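Local coordinates for protein cellobiose 2-epimerase (Ruminococcus albus, PDB 3VW5) that catalyses the reversible epimerisation of cellobiose to 4-O-beta-D-glucopyranosyl-D-mannose, acting on unmodified sugar, at residues G91-M96 against G100-T105; R213-T218 against V226-A231; I281-G286 against L326-S331. The protein carries 2 engineered substitutions. One frame throughout, in Å; residues are numbered along the deposited sequence.

Interaction 1: G91-M96 against G100-T105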
ATOM      1  N   GLY A  91       1.370   6.057  18.637  1.00 35.46           N
ATOM      2  CA  GLY A  91       1.350   6.208  17.200  1.00 35.56           C
ATOM      3  C   GLY A  91       2.642   6.744  16.597  1.00 41.29           C
ATOM      4  O   GLY A  91       3.713   6.744  17.228  1.00 39.85           O
ATOM      5  N   VAL A  92       2.533   7.191  15.352  1.00 32.48           N
ATOM      6  CA  VAL A  92       3.654   7.760  14.633  1.00 40.94           C
ATOM      7  C   VAL A  92       3.232   9.105  14.051  1.00 40.13           C
ATOM      8  O   VAL A  92       2.054   9.314  13.779  1.00 38.84           O
ATOM      9  CB  VAL A  92       4.120   6.822  13.498  1.00 37.27           C
ATOM     10  CG1 VAL A  92       4.485   5.468  14.059  1.00 37.12           C
ATOM     11  CG2 VAL A  92       3.024   6.660  12.455  1.00 37.21           C
ATOM     12  N   TYR A  93       4.184  10.016  13.865  1.00 38.54           N
ATOM     13  CA  TYR A  93       3.871  11.319  13.275  1.00 40.74           C
ATOM     14  C   TYR A  93       3.597  11.209  11.775  1.00 38.42           C
ATOM     15  O   TYR A  93       3.690  10.131  11.194  1.00 38.72           O
ATOM     16  CB  TYR A  93       4.998  12.322  13.534  1.00 44.14           C
ATOM     17  CG  TYR A  93       5.423  12.403  14.979  1.00 45.22           C
ATOM     18  CD1 TYR A  93       4.577  12.949  15.944  1.00 45.59           C
ATOM     19  CD2 TYR A  93       6.670  11.933  15.382  1.00 43.45           C
ATOM     20  CE1 TYR A  93       4.966  13.017  17.278  1.00 43.65           C
ATOM     21  CE2 TYR A  93       7.068  11.995  16.706  1.00 44.67           C
ATOM     22  CZ  TYR A  93       6.213  12.533  17.654  1.00 49.53           C
ATOM     23  OH  TYR A  93       6.614  12.595  18.970  1.00 46.84           O
ATOM     24  N   TRP A  94       3.257  12.330  11.151  1.00 38.57           N
ATOM     25  CA  TRP A  94       2.944  12.341   9.725  1.00 37.98           C
ATOM     26  C   TRP A  94       4.173  12.700   8.862  1.00 36.24           C
ATOM     27  O   TRP A  94       4.437  12.081   7.836  1.00 36.12           O
ATOM     28  CB  TRP A  94       1.758  13.290   9.443  1.00 36.47           C
ATOM     29  CG  TRP A  94       1.351  13.310   8.001  1.00 38.77           C
ATOM     30  CD1 TRP A  94       1.630  14.283   7.083  1.00 39.14           C
ATOM     31  CD2 TRP A  94       0.625  12.297   7.301  1.00 41.04           C
ATOM     32  NE1 TRP A  94       1.122  13.939   5.855  1.00 39.86           N
ATOM     33  CE2 TRP A  94       0.497  12.728   5.961  1.00 39.56           C
ATOM     34  CE3 TRP A  94       0.065  11.072   7.673  1.00 43.89           C
ATOM     35  CZ2 TRP A  94      -0.168  11.977   4.997  1.00 46.34           C
ATOM     36  CZ3 TRP A  94      -0.595  10.329   6.713  1.00 45.12           C
ATOM     37  CH2 TRP A  94      -0.707  10.784   5.391  1.00 46.15           C
ATOM     38  N   MET A  95       4.929  13.692   9.312  1.00 40.36           N
ATOM     39  CA  MET A  95       5.985  14.279   8.520  1.00 39.52           C
ATOM     40  C   MET A  95       7.139  14.701   9.401  1.00 41.55           C
ATOM     41  O   MET A  95       6.941  15.390  10.399  1.00 37.60           O
ATOM     42  CB  MET A  95       5.457  15.527   7.836  1.00 39.18           C
ATOM     43  CG  MET A  95       6.282  15.930   6.637  1.00 41.76           C
ATOM     44  SD  MET A  95       5.754  14.935   5.245  1.00 55.57           S
ATOM     45  CE  MET A  95       7.300  14.854   4.383  1.00 49.29           C
ATOM     46  N   MET A  96       8.349  14.313   9.018  1.00 44.27           N
ATOM     47  CA  MET A  96       9.546  14.794   9.701  1.00 44.74           C
ATOM     48  C   MET A  96      10.200  15.813   8.782  1.00 42.99           C
ATOM     49  O   MET A  96       9.853  15.884   7.610  1.00 45.99           O
ATOM     50  CB  MET A  96      10.501  13.626   9.968  1.00 43.72           C
ATOM     51  CG  MET A  96       9.806  12.355  10.462  1.00 46.87           C
ATOM     52  SD  MET A  96       8.781  12.565  11.954  1.00 48.37           S
ATOM     53  CE  MET A  96      10.015  13.156  13.128  1.00 43.83           C
ATOM     54  N   GLY A 100      14.896  14.839  10.799  1.00 51.89           N
ATOM     55  CA  GLY A 100      14.167  13.880  11.612  1.00 51.20           C
ATOM     56  C   GLY A 100      13.482  14.513  12.809  1.00 50.03           C
ATOM     57  O   GLY A 100      13.168  13.830  13.781  1.00 49.21           O
ATOM     58  N   LYS A 101      13.284  15.826  12.752  1.00 47.14           N
ATOM     59  CA  LYS A 101      12.439  16.512  13.721  1.00 49.46           C
ATOM     60  C   LYS A 101      11.003  16.505  13.243  1.00 48.23           C
ATOM     61  O   LYS A 101      10.740  16.617  12.048  1.00 46.95           O
ATOM     62  CB  LYS A 101      12.888  17.955  13.943  1.00 53.35           C
ATOM     63  CG  LYS A 101      14.207  18.058  14.667  1.00 71.22           C
ATOM     64  CD  LYS A 101      14.441  19.461  15.206  1.00 83.25           C
ATOM     65  CE  LYS A 101      15.905  19.648  15.615  1.00 89.93           C
ATOM     66  NZ  LYS A 101      16.824  19.575  14.417  1.00 80.40           N
ATOM     67  N   PRO A 102      10.063  16.360  14.181  1.00 49.01           N
ATOM     68  CA  PRO A 102       8.639  16.323  13.826  1.00 45.61           C
ATOM     69  C   PRO A 102       8.180  17.606  13.136  1.00 45.96           C
ATOM     70  O   PRO A 102       8.263  18.679  13.734  1.00 46.40           O
ATOM     71  CB  PRO A 102       7.956  16.154  15.185  1.00 44.82           C
ATOM     72  CG  PRO A 102       8.985  15.393  16.004  1.00 46.00           C
ATOM     73  CD  PRO A 102      10.295  16.015  15.596  1.00 43.82           C
ATOM     74  N   ALA A 103       7.722  17.490  11.890  1.00 41.91           N
ATOM     75  CA  ALA A 103       7.258  18.637  11.117  1.00 38.16           C
ATOM     76  C   ALA A 103       5.720  18.721  11.071  1.00 41.14           C
ATOM     77  O   ALA A 103       5.146  19.817  11.025  1.00 42.11           O
ATOM     78  CB  ALA A 103       7.838  18.587   9.713  1.00 40.60           C
ATOM     79  N   ASP A 104       5.067  17.561  11.077  1.00 37.20           N
ATOM     80  CA  ASP A 104       3.617  17.468  11.216  1.00 35.78           C
ATOM     81  C   ASP A 104       3.301  16.304  12.146  1.00 40.76           C
ATOM     82  O   ASP A 104       3.574  15.143  11.814  1.00 38.24           O
ATOM     83  CB  ASP A 104       2.953  17.238   9.859  1.00 39.36           C
ATOM     84  CG  ASP A 104       1.423  17.295   9.929  1.00 44.63           C
ATOM     85  OD1 ASP A 104       0.843  17.118  11.027  1.00 42.58           O
ATOM     86  OD2 ASP A 104       0.793  17.511   8.867  1.00 48.63           O
ATOM     87  N   THR A 105       2.703  16.610  13.295  1.00 37.51           N
ATOM     88  CA  THR A 105       2.518  15.619  14.351  1.00 40.77           C
ATOM     89  C   THR A 105       1.128  15.005  14.394  1.00 41.77           C
ATOM     90  O   THR A 105       0.796  14.296  15.339  1.00 45.25           O
ATOM     91  CB  THR A 105       2.825  16.214  15.723  1.00 42.05           C
ATOM     92  OG1 THR A 105       2.097  17.437  15.877  1.00 47.66           O
ATOM     93  CG2 THR A 105       4.323  16.491  15.855  1.00 35.05           C
TER

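Interaction 2: R213-T218 against V226-A231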
ATOM      1  N   ARG A 213     -16.837  -6.789   4.045  1.00 39.85           N
ATOM      2  CA  ARG A 213     -17.910  -7.594   3.454  1.00 42.02           C
ATOM      3  C   ARG A 213     -19.309  -6.991   3.694  1.00 44.97           C
ATOM      4  O   ARG A 213     -20.133  -6.924   2.782  1.00 44.28           O
ATOM      5  CB  ARG A 213     -17.842  -9.060   3.922  1.00 43.40           C
ATOM      6  CG  ARG A 213     -19.206  -9.666   4.254  1.00 48.60           C
ATOM      7  CD  ARG A 213     -19.228 -11.196   4.428  1.00 47.99           C
ATOM      8  NE  ARG A 213     -18.482 -11.740   5.574  1.00 59.36           N
ATOM      9  CZ  ARG A 213     -18.732 -11.492   6.864  1.00 57.80           C
ATOM     10  NH1 ARG A 213     -19.706 -10.667   7.230  1.00 49.50           N
ATOM     11  NH2 ARG A 213     -17.984 -12.066   7.801  1.00 58.13           N
ATOM     12  N   ASP A 214     -19.557  -6.513   4.908  1.00 45.23           N
ATOM     13  CA  ASP A 214     -20.897  -6.072   5.287  1.00 43.53           C
ATOM     14  C   ASP A 214     -21.221  -4.601   4.976  1.00 51.32           C
ATOM     15  O   ASP A 214     -22.381  -4.257   4.721  1.00 51.97           O
ATOM     16  CB  ASP A 214     -21.148  -6.379   6.761  1.00 43.28           C
ATOM     17  CG  ASP A 214     -21.124  -7.872   7.055  1.00 47.47           C
ATOM     18  OD1 ASP A 214     -21.380  -8.662   6.111  1.00 46.96           O
ATOM     19  OD2 ASP A 214     -20.858  -8.251   8.225  1.00 47.62           O
ATOM     20  N   ILE A 215     -20.210  -3.734   4.986  1.00 48.42           N
ATOM     21  CA  ILE A 215     -20.453  -2.321   4.727  1.00 42.55           C
ATOM     22  C   ILE A 215     -19.913  -1.829   3.386  1.00 43.81           C
ATOM     23  O   ILE A 215     -20.632  -1.205   2.611  1.00 45.35           O
ATOM     24  CB  ILE A 215     -19.870  -1.430   5.825  1.00 41.90           C
ATOM     25  CG1 ILE A 215     -20.336  -1.901   7.206  1.00 43.29           C
ATOM     26  CG2 ILE A 215     -20.278  -0.004   5.581  1.00 36.05           C
ATOM     27  CD1 ILE A 215     -19.916  -0.992   8.346  1.00 37.57           C
ATOM     28  N   VAL A 216     -18.647  -2.098   3.110  1.00 36.76           N
ATOM     29  CA  VAL A 216     -18.005  -1.416   2.003  1.00 38.94           C
ATOM     30  C   VAL A 216     -18.293  -2.061   0.643  1.00 38.60           C
ATOM     31  O   VAL A 216     -18.476  -1.359  -0.349  1.00 37.81           O
ATOM     32  CB  VAL A 216     -16.495  -1.077   2.303  1.00 37.83           C
ATOM     33  CG1 VAL A 216     -16.122  -1.577   3.653  1.00 38.77           C
ATOM     34  CG2 VAL A 216     -15.531  -1.579   1.222  1.00 37.62           C
ATOM     35  N   TYR A 217     -18.361  -3.391   0.614  1.00 41.77           N
ATOM     36  CA  TYR A 217     -18.712  -4.128  -0.596  1.00 37.42           C
ATOM     37  C   TYR A 217     -20.156  -3.824  -1.032  1.00 39.28           C
ATOM     38  O   TYR A 217     -21.069  -3.797  -0.220  1.00 40.31           O
ATOM     39  CB  TYR A 217     -18.507  -5.630  -0.374  1.00 35.97           C
ATOM     40  CG  TYR A 217     -18.952  -6.501  -1.528  1.00 40.98           C
ATOM     41  CD1 TYR A 217     -18.358  -6.393  -2.777  1.00 40.90           C
ATOM     42  CD2 TYR A 217     -19.970  -7.430  -1.371  1.00 43.68           C
ATOM     43  CE1 TYR A 217     -18.770  -7.187  -3.839  1.00 39.35           C
ATOM     44  CE2 TYR A 217     -20.387  -8.223  -2.423  1.00 44.16           C
ATOM     45  CZ  TYR A 217     -19.777  -8.096  -3.653  1.00 44.76           C
ATOM     46  OH  TYR A 217     -20.184  -8.873  -4.709  1.00 49.17           O
ATOM     47  N   THR A 218     -20.350  -3.575  -2.319  1.00 42.42           N
ATOM     48  CA  THR A 218     -21.683  -3.339  -2.856  1.00 41.78           C
ATOM     49  C   THR A 218     -22.084  -4.545  -3.705  1.00 48.91           C
ATOM     50  O   THR A 218     -21.630  -4.698  -4.842  1.00 46.94           O
ATOM     51  CB  THR A 218     -21.719  -2.048  -3.682  1.00 40.71           C
ATOM     52  OG1 THR A 218     -21.045  -1.011  -2.954  1.00 42.99           O
ATOM     53  CG2 THR A 218     -23.136  -1.620  -3.947  1.00 32.81           C
ATOM     54  N   VAL A 226     -16.044   4.001  -1.117  1.00 39.15           N
ATOM     55  CA  VAL A 226     -14.756   4.619  -0.790  1.00 38.95           C
ATOM     56  C   VAL A 226     -14.795   5.504   0.459  1.00 34.82           C
ATOM     57  O   VAL A 226     -13.955   5.364   1.339  1.00 41.47           O
ATOM     58  CB  VAL A 226     -14.180   5.418  -1.990  1.00 36.56           C
ATOM     59  CG1 VAL A 226     -12.847   6.052  -1.631  1.00 35.51           C
ATOM     60  CG2 VAL A 226     -14.045   4.521  -3.218  1.00 32.71           C
ATOM     61  N   PHE A 227     -15.761   6.416   0.523  1.00 38.49           N
ATOM     62  CA  PHE A 227     -15.846   7.414   1.597  1.00 39.80           C
ATOM     63  C   PHE A 227     -17.162   7.328   2.383  1.00 38.95           C
ATOM     64  O   PHE A 227     -18.233   7.087   1.811  1.00 34.54           O
ATOM     65  CB  PHE A 227     -15.665   8.835   1.046  1.00 35.58           C
ATOM     66  CG  PHE A 227     -14.332   9.071   0.401  1.00 39.94           C
ATOM     67  CD1 PHE A 227     -13.163   9.044   1.159  1.00 46.76           C
ATOM     68  CD2 PHE A 227     -14.234   9.329  -0.959  1.00 41.06           C
ATOM     69  CE1 PHE A 227     -11.923   9.267   0.575  1.00 46.54           C
ATOM     70  CE2 PHE A 227     -12.997   9.555  -1.552  1.00 47.37           C
ATOM     71  CZ  PHE A 227     -11.837   9.524  -0.782  1.00 48.49           C
ATOM     72  N   PHE A 228     -17.066   7.532   3.695  1.00 36.53           N
ATOM     73  CA  PHE A 228     -18.230   7.442   4.571  1.00 39.73           C
ATOM     74  C   PHE A 228     -18.240   8.543   5.619  1.00 39.45           C
ATOM     75  O   PHE A 228     -17.206   9.123   5.940  1.00 41.37           O
ATOM     76  CB  PHE A 228     -18.307   6.092   5.304  1.00 35.32           C
ATOM     77  CG  PHE A 228     -17.991   4.908   4.452  1.00 40.10           C
ATOM     78  CD1 PHE A 228     -19.007   4.126   3.929  1.00 37.03           C
ATOM     79  CD2 PHE A 228     -16.663   4.552   4.197  1.00 36.63           C
ATOM     80  CE1 PHE A 228     -18.708   3.018   3.147  1.00 36.86           C
ATOM     81  CE2 PHE A 228     -16.359   3.470   3.423  1.00 33.93           C
ATOM     82  CZ  PHE A 228     -17.379   2.691   2.898  1.00 39.27           C
ATOM     83  N   ASP A 229     -19.425   8.803   6.165  1.00 40.54           N
ATOM     84  CA  ASP A 229     -19.558   9.622   7.365  1.00 48.03           C
ATOM     85  C   ASP A 229     -19.527   8.775   8.649  1.00 46.55           C
ATOM     86  O   ASP A 229     -19.318   7.552   8.615  1.00 38.12           O
ATOM     87  CB  ASP A 229     -20.836  10.467   7.318  1.00 41.72           C
ATOM     88  CG  ASP A 229     -22.087   9.640   7.036  1.00 47.09           C
ATOM     89  OD1 ASP A 229     -22.115   8.421   7.349  1.00 44.04           O
ATOM     90  OD2 ASP A 229     -23.054  10.223   6.493  1.00 52.34           O
ATOM     91  N   THR A 230     -19.753   9.440   9.778  1.00 46.34           N
ATOM     92  CA  THR A 230     -19.612   8.803  11.076  1.00 42.30           C
ATOM     93  C   THR A 230     -20.678   7.736  11.289  1.00 41.57           C
ATOM     94  O   THR A 230     -20.614   6.976  12.245  1.00 45.47           O
ATOM     95  CB  THR A 230     -19.619   9.839  12.201  1.00 43.16           C
ATOM     96  OG1 THR A 230     -20.531  10.883  11.858  1.00 48.56           O
ATOM     97  CG2 THR A 230     -18.238  10.465  12.352  1.00 45.24           C
ATOM     98  N   ALA A 231     -21.634   7.667  10.366  1.00 45.08           N
ATOM     99  CA  ALA A 231     -22.705   6.663  10.382  1.00 45.42           C
ATOM    100  C   ALA A 231     -22.454   5.510   9.396  1.00 46.64           C
ATOM    101  O   ALA A 231     -23.320   4.653   9.172  1.00 46.39           O
ATOM    102  CB  ALA A 231     -24.038   7.331  10.075  1.00 38.90           C
TER

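Interaction 3: I281-G286 against L326-S331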
ATOM      1  N   ILE A 281     -14.601  -3.687 -16.625  1.00 43.93           N
ATOM      2  CA  ILE A 281     -15.059  -2.310 -16.476  1.00 40.28           C
ATOM      3  C   ILE A 281     -13.934  -1.289 -16.501  1.00 39.40           C
ATOM      4  O   ILE A 281     -14.125  -0.139 -16.881  1.00 36.99           O
ATOM      5  CB  ILE A 281     -15.837  -2.196 -15.142  1.00 47.47           C
ATOM      6  CG1 ILE A 281     -17.289  -2.573 -15.388  1.00 45.50           C
ATOM      7  CG2 ILE A 281     -15.695  -0.824 -14.480  1.00 38.85           C
ATOM      8  CD1 ILE A 281     -17.664  -2.384 -16.837  1.00 62.75           C
ATOM      9  N   ALA A 282     -12.751  -1.725 -16.100  1.00 43.55           N
ATOM     10  CA  ALA A 282     -11.650  -0.814 -15.868  1.00 40.99           C
ATOM     11  C   ALA A 282     -10.448  -1.100 -16.768  1.00 43.65           C
ATOM     12  O   ALA A 282      -9.564  -0.246 -16.922  1.00 37.25           O
ATOM     13  CB  ALA A 282     -11.250  -0.863 -14.419  1.00 40.08           C
ATOM     14  N   LEU A 283     -10.405  -2.296 -17.351  1.00 39.03           N
ATOM     15  CA  LEU A 283      -9.324  -2.623 -18.269  1.00 40.47           C
ATOM     16  C   LEU A 283      -9.672  -2.104 -19.664  1.00 48.09           C
ATOM     17  O   LEU A 283     -10.717  -2.447 -20.226  1.00 53.93           O
ATOM     18  CB  LEU A 283      -9.086  -4.127 -18.292  1.00 43.42           C
ATOM     19  CG  LEU A 283      -7.796  -4.648 -18.936  1.00 41.18           C
ATOM     20  CD1 LEU A 283      -6.559  -4.051 -18.271  1.00 39.30           C
ATOM     21  CD2 LEU A 283      -7.777  -6.178 -18.892  1.00 37.23           C
ATOM     22  N   GLU A 284      -8.813  -1.258 -20.216  1.00 42.63           N
ATOM     23  CA  GLU A 284      -9.114  -0.607 -21.480  1.00 42.71           C
ATOM     24  C   GLU A 284      -7.823  -0.245 -22.191  1.00 47.22           C
ATOM     25  O   GLU A 284      -6.939   0.406 -21.613  1.00 44.43           O
ATOM     26  CB  GLU A 284      -9.972   0.643 -21.247  1.00 46.54           C
ATOM     27  CG  GLU A 284     -10.307   1.417 -22.511  1.00 43.32           C
ATOM     28  CD  GLU A 284     -11.298   2.545 -22.259  1.00 57.89           C
ATOM     29  OE1 GLU A 284     -11.420   3.469 -23.114  1.00 58.73           O
ATOM     30  OE2 GLU A 284     -11.974   2.503 -21.204  1.00 56.45           O
ATOM     31  N   ASP A 285      -7.717  -0.673 -23.446  1.00 49.67           N
ATOM     32  CA  ASP A 285      -6.504  -0.474 -24.219  1.00 45.68           C
ATOM     33  C   ASP A 285      -5.361  -1.092 -23.430  1.00 44.36           C
ATOM     34  O   ASP A 285      -4.239  -0.570 -23.409  1.00 43.70           O
ATOM     35  CB  ASP A 285      -6.269   1.020 -24.481  1.00 52.73           C
ATOM     36  CG  ASP A 285      -5.391   1.278 -25.699  1.00 62.16           C
ATOM     37  OD1 ASP A 285      -4.841   2.407 -25.825  1.00 60.75           O
ATOM     38  OD2 ASP A 285      -5.248   0.350 -26.530  1.00 68.23           O
ATOM     39  N   GLY A 286      -5.676  -2.195 -22.750  1.00 42.88           N
ATOM     40  CA  GLY A 286      -4.670  -3.045 -22.129  1.00 41.39           C
ATOM     41  C   GLY A 286      -4.082  -2.560 -20.819  1.00 43.51           C
ATOM     42  O   GLY A 286      -3.126  -3.147 -20.308  1.00 47.05           O
ATOM     43  N   LEU A 326      -4.900 -14.065 -16.454  1.00 53.63           N
ATOM     44  CA  LEU A 326      -3.481 -14.145 -16.776  1.00 49.34           C
ATOM     45  C   LEU A 326      -3.098 -13.227 -17.936  1.00 50.14           C
ATOM     46  O   LEU A 326      -2.128 -12.476 -17.853  1.00 51.72           O
ATOM     47  CB  LEU A 326      -3.137 -15.577 -17.142  1.00 48.33           C
ATOM     48  CG  LEU A 326      -1.869 -16.076 -16.481  1.00 57.89           C
ATOM     49  CD1 LEU A 326      -1.507 -15.178 -15.307  1.00 59.88           C
ATOM     50  CD2 LEU A 326      -2.078 -17.507 -16.034  1.00 61.93           C
ATOM     51  N   GLU A 327      -3.853 -13.309 -19.029  1.00 53.36           N
ATOM     52  CA  GLU A 327      -3.635 -12.425 -20.164  1.00 52.21           C
ATOM     53  C   GLU A 327      -3.734 -10.961 -19.752  1.00 49.36           C
ATOM     54  O   GLU A 327      -2.893 -10.143 -20.131  1.00 51.14           O
ATOM     55  CB  GLU A 327      -4.610 -12.734 -21.303  1.00 61.30           C
ATOM     56  CG  GLU A 327      -4.046 -13.703 -22.352  1.00 73.09           C
ATOM     57  CD  GLU A 327      -4.754 -15.058 -22.368  1.00 81.13           C
ATOM     58  OE1 GLU A 327      -4.091 -16.070 -22.015  1.00 82.21           O
ATOM     59  OE2 GLU A 327      -5.963 -15.116 -22.745  1.00 71.88           O
ATOM     60  N   SER A 328      -4.743 -10.626 -18.953  1.00 48.37           N
ATOM     61  CA  SER A 328      -4.874  -9.255 -18.461  1.00 45.66           C
ATOM     62  C   SER A 328      -3.621  -8.822 -17.693  1.00 47.71           C
ATOM     63  O   SER A 328      -3.095  -7.728 -17.913  1.00 43.36           O
ATOM     64  CB  SER A 328      -6.108  -9.111 -17.577  1.00 40.94           C
ATOM     65  OG  SER A 328      -7.284  -9.337 -18.323  1.00 42.48           O
ATOM     66  N   ALA A 329      -3.152  -9.687 -16.795  1.00 45.20           N
ATOM     67  CA  ALA A 329      -1.913  -9.443 -16.067  1.00 41.64           C
ATOM     68  C   ALA A 329      -0.796  -9.071 -17.033  1.00 45.92           C
ATOM     69  O   ALA A 329      -0.145  -8.030 -16.865  1.00 44.94           O
ATOM     70  CB  ALA A 329      -1.519 -10.668 -15.258  1.00 41.54           C
ATOM     71  N   LYS A 330      -0.592  -9.909 -18.053  1.00 46.46           N
ATOM     72  CA  LYS A 330       0.468  -9.681 -19.043  1.00 48.73           C
ATOM     73  C   LYS A 330       0.268  -8.334 -19.731  1.00 47.81           C
ATOM     74  O   LYS A 330       1.212  -7.572 -19.953  1.00 45.77           O
ATOM     75  CB  LYS A 330       0.492 -10.789 -20.105  1.00 48.02           C
ATOM     76  CG  LYS A 330       1.879 -11.035 -20.698  1.00 49.75           C
ATOM     77  CD  LYS A 330       1.826 -11.665 -22.089  1.00 60.60           C
ATOM     78  CE  LYS A 330       3.216 -12.101 -22.586  1.00 74.97           C
ATOM     79  NZ  LYS A 330       4.069 -10.983 -23.142  1.00 70.85           N
ATOM     80  N   SER A 331      -0.981  -8.060 -20.070  1.00 45.13           N
ATOM     81  CA  SER A 331      -1.333  -6.854 -20.770  1.00 41.86           C
ATOM     82  C   SER A 331      -0.920  -5.640 -19.933  1.00 46.26           C
ATOM     83  O   SER A 331      -0.243  -4.731 -20.427  1.00 43.56           O
ATOM     84  CB  SER A 331      -2.836  -6.869 -21.045  1.00 42.89           C
ATOM     85  OG  SER A 331      -3.217  -5.807 -21.894  1.00 53.11           O
TER

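Interaction 1: G91-M96 against G100-T105
Asp104 O and Met95 O each accept two amides from the other segment. Asp104 O accepts from Trp94 N at 2.9 Å, the donor lying nearly on the extension of the C=O bond, and from Met95 N at 3.2 Å, which uses a lone pair in the carbonyl plane. In return, Met95 O receives Ala103 N at 2.7 Å and Asp104 N at 2.9 Å. These two amides approach from the same face of the Met95 carbonyl plane, tilted from it by 22° and 24°. The doubled bonding is that of classic beta bulges in the antiparallel hairpin of strands 95-96 and 102-108: Trp94 and Met95 both face Asp104, while Ala103 and Asp104 both face Met95. Past the bulge, Met96 and Pro102 form a non-hydrogen-bonded pair whose side chains diverge.

Apolar contacts line the hairpin. Pro102 CG sits over one face of the Tyr93 ring, displaced toward its rim, and lies 4.0 Å from Tyr93 CE2. Thr105 CG2 approaches Tyr93 CD1 to 3.6 Å, the two side chains running alongside each other. The Met96 chain folds back at chi2 and chi3 (-56° for the former), which brings its methyl CE to 3.8 Å from Pro102 CG.

Among the polar side chains, Asp104 lies beside the Trp94 indole, its carboxylate plane turned well away from the ring plane; its OD1 is held by Met106 N. Backbone bonds between Met96 and Lys45 and between Trp94 and Val47 add strand 45-46 and the start of helix 47-64 to the hairpin.

Interaction 2: R213-T218 against V226-A231
The first torsion of Phe228 (chi1 -43°) places CG anti to its carbonyl carbon and sends the ring toward the end of helix 199-216, where Ile215 turns CG2 anti to its own backbone N (chi1 -52° for CG1) and offers that methyl to the ring. The two segments belong to the elements around a beta hairpin: the short, weakly bonded strand 217-218 follows the helix, and strand 223-228 returns antiparallel to it. Phe228, at the end of the returning strand, thus packs against the last turn of the helix, which carries a wider pi-type turn at 213-216.

The contact is wholly apolar. Phe228 CE1 comes within 4.2 Å of Ile215 CG2, the side chains meeting at a slant, while CZ at the tip of the ring lies 3.9 Å from Val216 CB. The ring therefore bridges two consecutive helical residues, and both apolar atoms approach it obliquely. Phe232 meets the same ring edge-to-face and also touches Ile215, joining the cluster. Lys225 NZ, from strand 223-228, bonds Ile215 O at the helix end and Thr218 OG1 on the partner strand. Just beyond Phe228 the chain bends in an Asx turn, in which Asp229 OD1 accepts Ala231 N at 3.1 Å from above its carboxylate plane.

Interaction 3: I281-G286 against L326-S331
Gly286 and Ser331 bring the two backbones closest, with their CA atoms 5.2 Å apart, where the end of a tight turn meets the side of helix 323-340. Asp285 and Gly286 both have positive phi (56° and 78°) with small positive psi, close to the values of a type I' turn, and they link the antiparallel strands 283-284 and 287-293. Positive phi favours glycine at the second of these positions. Across from them the helix is regular, with Ser331 N bonded to Glu327 O at 2.8 Å.

Ser331 OG, carried anti to the backbone N (chi1 -172°), donates a hydrogen bond to Gly286 O over 3.1 Å. It meets the oxygen almost broadside to the C=O bond rather than from beyond its end, and lies slightly out of the carbonyl plane. With an alanine here the hydroxyl is gone, and the Gly286 carbonyl would probably lose its bond to the helix, leaving the turn less firmly tied to it. One helical turn earlier, the Leu283 methyl CD2 packs against the Ser328 side chain, over both CB and OG. The Ser328 hydroxyl is hydrogen-bonded to Gln279 OE1 and Lys324 O.

The contact thus joins the hairpin that follows helix 261-281 to the side of helix 323-340. Leu283 also packs on Leu288 of strand 287-293, while Ser328 and Ala329 turn to Phe313 and Ile314 of helix 303-318, so this stretch of helix 323-340 touches both the hairpin and helix 303-318.

In the fold
All three contacts lie toward the periphery of the (alpha/alpha)6 barrel and share no helix or strand. Interactions 1 and 3 are on opposite sides of the chain's centre, their own centres 39 Å apart; interaction 2 lies 29 Å from the first and 28 Å from the third, centre to centre. Each involves a hairpin, yet in a different way. Interaction 1 joins the hairpin's own two strands, chiefly through backbone bonds, and is partly buried. Interaction 2 is buried and apolar, packing the second strand of a hairpin on the helix that precedes the first. Interaction 3, again partly buried, sets a hairpin turn against a helix distant in sequence through one hydroxyl bond and a leucine.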